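Diadenosine tetraphosphatase, putative (Trypanosoma brucei, PDB 2QJC) binds two manganese ions in a calcineurin-like phosphoesterase fold and probably hydrolyses phosphate esters or anhydrides, perhaps diadenosine tetraphosphate. Local coordinates at residues Leu144-Pro149 and Val175-Thr180; Met161-Glu166 and Glu181-Gly186. One frame throughout, in Å; residues are numbered along the deposited sequence.

Contact 1: residues Leu144-Pro149 and Val175-Thr180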
loop_
_atom_site.group_PDB
_atom_site.type_symbol
_atom_site.label_atom_id
_atom_site.label_comp_id
_atom_site.label_asym_id
_atom_site.label_seq_id
_atom_site.Cartn_x
_atom_site.Cartn_y
_atom_site.Cartn_z
ATOM N N LEU A 144 0.600 9.593 -5.696
ATOM C CA LEU A 144 1.624 10.636 -5.683
ATOM C C LEU A 144 1.076 11.860 -6.411
ATOM O O LEU A 144 0.339 11.729 -7.387
ATOM C CB LEU A 144 2.893 10.158 -6.393
ATOM C CG LEU A 144 3.695 9.014 -5.756
ATOM C CD1 LEU A 144 4.810 8.597 -6.701
ATOM C CD2 LEU A 144 4.279 9.465 -4.421
ATOM N N HIS A 145 1.413 13.051 -5.933
ATOM C CA HIS A 145 0.943 14.258 -6.607
ATOM C C HIS A 145 1.810 14.398 -7.859
ATOM O O HIS A 145 3.030 14.545 -7.770
ATOM C CB HIS A 145 1.089 15.481 -5.701
ATOM C CG HIS A 145 0.337 16.679 -6.190
ATOM N ND1 HIS A 145 0.587 17.266 -7.414
ATOM C CD2 HIS A 145 -0.692 17.370 -5.646
ATOM C CE1 HIS A 145 -0.257 18.264 -7.601
ATOM N NE2 HIS A 145 -1.044 18.348 -6.544
ATOM N N PRO A 146 1.188 14.345 -9.047
ATOM C CA PRO A 146 1.906 14.455 -10.323
ATOM C C PRO A 146 2.610 15.774 -10.618
ATOM O O PRO A 146 3.239 15.909 -11.668
ATOM C CB PRO A 146 0.825 14.140 -11.350
ATOM C CG PRO A 146 -0.411 14.701 -10.693
ATOM C CD PRO A 146 -0.263 14.223 -9.272
ATOM N N GLN A 147 2.525 16.742 -9.711
ATOM C CA GLN A 147 3.181 18.026 -9.953
ATOM C C GLN A 147 4.222 18.367 -8.895
ATOM O O GLN A 147 4.779 19.467 -8.894
ATOM C CB GLN A 147 2.139 19.154 -10.049
ATOM C CG GLN A 147 1.071 18.908 -11.106
ATOM C CD GLN A 147 0.116 20.081 -11.281
ATOM O OE1 GLN A 147 -0.360 20.667 -10.305
ATOM N NE2 GLN A 147 -0.187 20.414 -12.532
ATOM N N ARG A 148 4.484 17.426 -7.995
ATOM C CA ARG A 148 5.480 17.635 -6.946
ATOM C C ARG A 148 6.591 16.596 -7.069
ATOM O O ARG A 148 6.345 15.457 -7.478
ATOM C CB ARG A 148 4.860 17.501 -5.552
ATOM C CG ARG A 148 3.602 18.321 -5.294
ATOM C CD ARG A 148 3.152 18.102 -3.855
ATOM N NE ARG A 148 1.803 18.598 -3.595
ATOM C CZ ARG A 148 1.476 19.884 -3.496
ATOM N NH1 ARG A 148 2.400 20.823 -3.636
ATOM N NH2 ARG A 148 0.220 20.228 -3.251
ATOM N N PRO A 149 7.832 16.987 -6.734
ATOM C CA PRO A 149 8.979 16.080 -6.797
ATOM C C PRO A 149 8.762 14.945 -5.798
ATOM O O PRO A 149 8.196 15.160 -4.721
ATOM C CB PRO A 149 10.152 16.980 -6.397
ATOM C CG PRO A 149 9.734 18.327 -6.903
ATOM C CD PRO A 149 8.276 18.371 -6.485
ATOM N N VAL A 175 1.262 22.336 -8.867
ATOM C CA VAL A 175 0.874 23.634 -8.340
ATOM C C VAL A 175 -0.537 24.039 -8.761
ATOM O O VAL A 175 -1.122 24.949 -8.166
ATOM C CB VAL A 175 1.825 24.745 -8.824
ATOM C CG1 VAL A 175 3.230 24.529 -8.271
ATOM C CG2 VAL A 175 1.849 24.761 -10.335
ATOM N N THR A 176 -1.087 23.376 -9.777
ATOM C CA THR A 176 -2.424 23.714 -10.258
ATOM C C THR A 176 -3.515 22.676 -9.972
ATOM O O THR A 176 -4.678 22.873 -10.321
ATOM C CB THR A 176 -2.406 23.985 -11.771
ATOM O OG1 THR A 176 -2.178 22.759 -12.479
ATOM C CG2 THR A 176 -1.308 24.981 -12.112
ATOM N N LEU A 177 -3.145 21.577 -9.329
ATOM C CA LEU A 177 -4.112 20.533 -9.020
ATOM C C LEU A 177 -4.185 20.301 -7.522
ATOM O O LEU A 177 -3.164 20.318 -6.835
ATOM C CB LEU A 177 -3.723 19.227 -9.719
ATOM C CG LEU A 177 -3.672 19.194 -11.250
ATOM C CD1 LEU A 177 -2.986 17.908 -11.703
ATOM C CD2 LEU A 177 -5.075 19.283 -11.828
ATOM N N THR A 178 -5.395 20.088 -7.015
ATOM C CA THR A 178 -5.587 19.829 -5.591
ATOM C C THR A 178 -5.919 18.356 -5.344
ATOM O O THR A 178 -6.880 17.819 -5.899
ATOM C CB THR A 178 -6.729 20.696 -5.000
ATOM O OG1 THR A 178 -6.367 22.082 -5.069
ATOM C CG2 THR A 178 -6.983 20.322 -3.544
ATOM N N ALA A 179 -5.111 17.712 -4.511
ATOM C CA ALA A 179 -5.314 16.308 -4.169
ATOM C C ALA A 179 -6.377 16.203 -3.087
ATOM O O ALA A 179 -6.323 16.917 -2.090
ATOM C CB ALA A 179 -4.008 15.698 -3.669
ATOM N N THR A 180 -7.347 15.320 -3.274
ATOM C CA THR A 180 -8.380 15.169 -2.259
ATOM C C THR A 180 -8.795 13.720 -2.001
ATOM O O THR A 180 -8.835 12.891 -2.912
ATOM C CB THR A 180 -9.638 15.987 -2.615
ATOM O OG1 THR A 180 -10.601 15.847 -1.564
ATOM C CG2 THR A 180 -10.243 15.509 -3.929
#
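Gln147 reaches across from its turn to the residues that lead into strand 177-180. Its CB already lies 3.5 Å from Val175 N. CG stands anti to the carbonyl carbon (chi1 -56°), and the chain then runs out extended. Gln147 CD lies 3.8 Å from Leu177 CD1, and the leucine side chain crosses the glutamine at about a right angle. At the tip, OE1 gathers backbone N-H groups. Val175 N is 2.7 Å from Gln147 OE1, well above the carbonyl plane. Thr176 N comes from the same face, less tilted, at 2.9 Å from Gln147 OE1. Leu177 N adds a weak third bond. On the other branch, Gln147 NE2 donates within its amide plane to Thr176 OG1 at 3.1 Å, which fixes the rotation of the amide.

The residues His145 to Arg148 form a type I beta turn. It belongs to the loop that follows strand 137-140 in the metallophosphoesterase fold, and here it meets the edge strand of a small antiparallel sheet. The His145 ring bridges the two parts. Its ND1 accepts from Gln147 N in the ring plane. Its NE2 donates to Leu177 O at 2.9 Å, again near the ring plane and nearly straight (160°). Both ring nitrogens are therefore used, and the ring cannot easily turn. The guanidinium carbon CZ of Arg148 lies over one ring face, offset toward the rim, while Arg148 itself forms a salt bridge with Glu157 of helix 155-160. Pro146 CG packs on Leu177 CD1 at 4.2 Å.

Contact 2: residues Met161-Glu166 and Glu181-Gly186. With PO4 (phosphate ion), chain D.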
loop_
_atom_site.group_PDB
_atom_site.type_symbol
_atom_site.label_atom_id
_atom_site.label_comp_id
_atom_site.label_asym_id
_atom_site.label_seq_id
_atom_site.Cartn_x
_atom_site.Cartn_y
_atom_site.Cartn_z
HETATM N N MSE A 161 -5.194 10.338 -0.879
HETATM C CA MSE A 161 -5.766 10.837 -2.136
HETATM C C MSE A 161 -6.517 9.846 -3.030
HETATM O O MSE A 161 -6.088 8.705 -3.228
HETATM C CB MSE A 161 -4.682 11.546 -2.969
HETATM C CG MSE A 161 -3.788 10.616 -3.792
HETATM SE SE MSE A 161 -2.352 11.569 -4.715
HETATM C CE MSE A 161 -3.374 12.579 -5.992
ATOM N N ARG A 162 -7.649 10.303 -3.564
ATOM C CA ARG A 162 -8.469 9.509 -4.476
ATOM C C ARG A 162 -8.670 10.300 -5.773
ATOM O O ARG A 162 -8.664 9.739 -6.880
ATOM C CB ARG A 162 -9.840 9.211 -3.863
ATOM C CG ARG A 162 -9.823 8.266 -2.678
ATOM C CD ARG A 162 -11.192 8.240 -1.998
ATOM N NE ARG A 162 -11.119 7.782 -0.607
ATOM C CZ ARG A 162 -11.072 6.507 -0.243
ATOM N NH1 ARG A 162 -11.091 5.550 -1.162
ATOM N NH2 ARG A 162 -11.012 6.189 1.043
ATOM N N ASN A 163 -8.818 11.613 -5.619
ATOM C CA ASN A 163 -9.059 12.513 -6.735
ATOM C C ASN A 163 -8.112 13.715 -6.832
ATOM O O ASN A 163 -7.441 14.090 -5.872
ATOM C CB ASN A 163 -10.504 13.034 -6.654
ATOM C CG ASN A 163 -11.528 12.042 -7.200
ATOM O OD1 ASN A 163 -11.298 10.833 -7.221
ATOM N ND2 ASN A 163 -12.674 12.560 -7.641
ATOM N N LEU A 164 -8.085 14.312 -8.020
ATOM C CA LEU A 164 -7.292 15.506 -8.307
ATOM C C LEU A 164 -8.236 16.475 -9.037
ATOM O O LEU A 164 -8.857 16.121 -10.056
ATOM C CB LEU A 164 -6.085 15.167 -9.194
ATOM C CG LEU A 164 -4.856 14.565 -8.494
ATOM C CD1 LEU A 164 -3.897 13.990 -9.538
ATOM C CD2 LEU A 164 -4.173 15.628 -7.648
ATOM N N ILE A 165 -8.345 17.686 -8.501
ATOM C CA ILE A 165 -9.222 18.709 -9.059
ATOM C C ILE A 165 -8.430 19.903 -9.578
ATOM O O ILE A 165 -7.578 20.451 -8.871
ATOM C CB ILE A 165 -10.198 19.244 -7.995
ATOM C CG1 ILE A 165 -10.832 18.080 -7.229
ATOM C CG2 ILE A 165 -11.265 20.099 -8.665
ATOM C CD1 ILE A 165 -11.657 18.514 -6.040
ATOM N N GLU A 166 -8.726 20.314 -10.805
ATOM C CA GLU A 166 -8.040 21.452 -11.403
ATOM C C GLU A 166 -8.451 22.714 -10.664
ATOM O O GLU A 166 -9.615 23.107 -10.696
ATOM C CB GLU A 166 -8.394 21.570 -12.890
ATOM C CG GLU A 166 -8.162 20.284 -13.671
ATOM C CD GLU A 166 -8.236 20.478 -15.173
ATOM O OE1 GLU A 166 -7.376 21.201 -15.720
ATOM O OE2 GLU A 166 -9.153 19.908 -15.806
ATOM N N GLU A 181 -9.097 13.432 -0.743
ATOM C CA GLU A 181 -9.533 12.105 -0.328
ATOM C C GLU A 181 -11.014 11.934 -0.648
ATOM O O GLU A 181 -11.502 10.819 -0.833
ATOM C CB GLU A 181 -9.305 11.939 1.173
ATOM C CG GLU A 181 -10.022 10.765 1.792
ATOM C CD GLU A 181 -9.749 10.663 3.279
ATOM O OE1 GLU A 181 -9.628 11.733 3.924
ATOM O OE2 GLU A 181 -9.667 9.525 3.799
ATOM N N GLU A 182 -11.727 13.053 -0.707
ATOM C CA GLU A 182 -13.149 13.025 -1.005
ATOM C C GLU A 182 -13.377 12.894 -2.511
ATOM O O GLU A 182 -12.497 13.205 -3.319
ATOM C CB GLU A 182 -13.824 14.285 -0.448
ATOM C CG GLU A 182 -13.888 14.296 1.086
ATOM C CD GLU A 182 -14.474 15.578 1.663
ATOM O OE1 GLU A 182 -15.641 15.901 1.348
ATOM O OE2 GLU A 182 -13.768 16.263 2.438
ATOM N N THR A 183 -14.556 12.414 -2.882
ATOM C CA THR A 183 -14.882 12.229 -4.286
ATOM C C THR A 183 -16.094 13.075 -4.691
ATOM O O THR A 183 -16.478 13.106 -5.862
ATOM C CB THR A 183 -15.137 10.722 -4.582
ATOM O OG1 THR A 183 -15.522 10.547 -5.952
ATOM C CG2 THR A 183 -16.224 10.171 -3.668
ATOM N N ASN A 184 -16.674 13.782 -3.724
ATOM C CA ASN A 184 -17.840 14.622 -3.986
ATOM C C ASN A 184 -17.520 16.074 -4.367
ATOM O O ASN A 184 -18.424 16.902 -4.479
ATOM C CB ASN A 184 -18.795 14.612 -2.783
ATOM C CG ASN A 184 -18.104 14.961 -1.473
ATOM O OD1 ASN A 184 -17.053 15.598 -1.457
ATOM N ND2 ASN A 184 -18.708 14.553 -0.363
ATOM N N ASP A 185 -16.243 16.387 -4.560
ATOM C CA ASP A 185 -15.859 17.740 -4.948
ATOM C C ASP A 185 -15.436 17.779 -6.403
ATOM O O ASP A 185 -14.780 18.719 -6.840
ATOM C CB ASP A 185 -14.716 18.263 -4.076
ATOM C CG ASP A 185 -15.183 18.694 -2.698
ATOM O OD1 ASP A 185 -16.123 19.517 -2.619
ATOM O OD2 ASP A 185 -14.610 18.221 -1.694
ATOM N N GLY A 186 -15.817 16.755 -7.154
ATOM C CA GLY A 186 -15.452 16.700 -8.551
ATOM C C GLY A 186 -14.019 16.235 -8.732
ATOM O O GLY A 186 -13.431 15.634 -7.830
HETATM P P PO4 D . -9.881 2.612 3.112
HETATM O O1 PO4 D . -10.657 1.275 2.605
HETATM O O2 PO4 D . -10.022 3.707 1.973
HETATM O O3 PO4 D . -10.556 3.098 4.427
HETATM O O4 PO4 D . -8.380 2.269 3.329
#
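Arg162 lies alongside Glu181, and the two side chains point the same way. Its chain is extended from CG to NE. Glu181 O lies at the edge of the guanidinium, near its plane. The guanidinium and carboxylate planes are only 8° apart. Their charged ends stay beyond salt-bridge range, with Arg162 NH2 4.5 Å from Glu181 OE2. The tip of the arginine instead meets a phosphate ion, probably from the crystallisation liquor. Arg162 NH2 donates to phosphate O2 at 2.8 Å, with an angle of 151° at the hydrogen. His82 and Tyr227 also hydrogen-bond this ion, and Arg162 NH1 forms a salt bridge with Asp205.

The next residue, Asn163, holds the far part of the loop. Its CB is 3.9 Å from Glu182 O. Its ND2 donates to Gly186 O at 3.2 Å, almost straight (169°). The acceptor is in the amide plane of Asn163, but the donor stands above the plane of the glycine carbonyl. OD1 takes a hydrogen bond from Arg208, so both ends of the amide are used and its rotation is set. Arg162 and Asn163 both face Thr180, which makes a classic beta bulge at the start of strand 163-166. Further along, Ile165 CD1 packs against Asp185 CB at 3.6 Å, and the two side chains cross obliquely.

Arg162 also touches His204, a manganese ligand, and its side chain is about 6 Å from a bound manganese ion. The bond to phosphate is consistent with a part in holding a substrate phosphate beside the metals.

From the N terminus, the chain first passes 144-149, then helix 155-160, and then enters segment 161-166. After residues 168-174, which are not modelled, it returns along 175-180 and runs directly into 181-186. Contact 1 closes the longer loop, from 144-149 to 175-180. Contact 2 closes a shorter one, from 161-166 to 181-186. The segments alternate, so the two loops cross. They meet in the three-stranded antiparallel sheet, where strands 163-166 and 177-180 are neighbours and pair through Thr178 N with Ile165 O. Contact 1 joins this sheet to the loop after strand 137-140. Contact 2 joins it to the loop before strand 188-189, near the metal site.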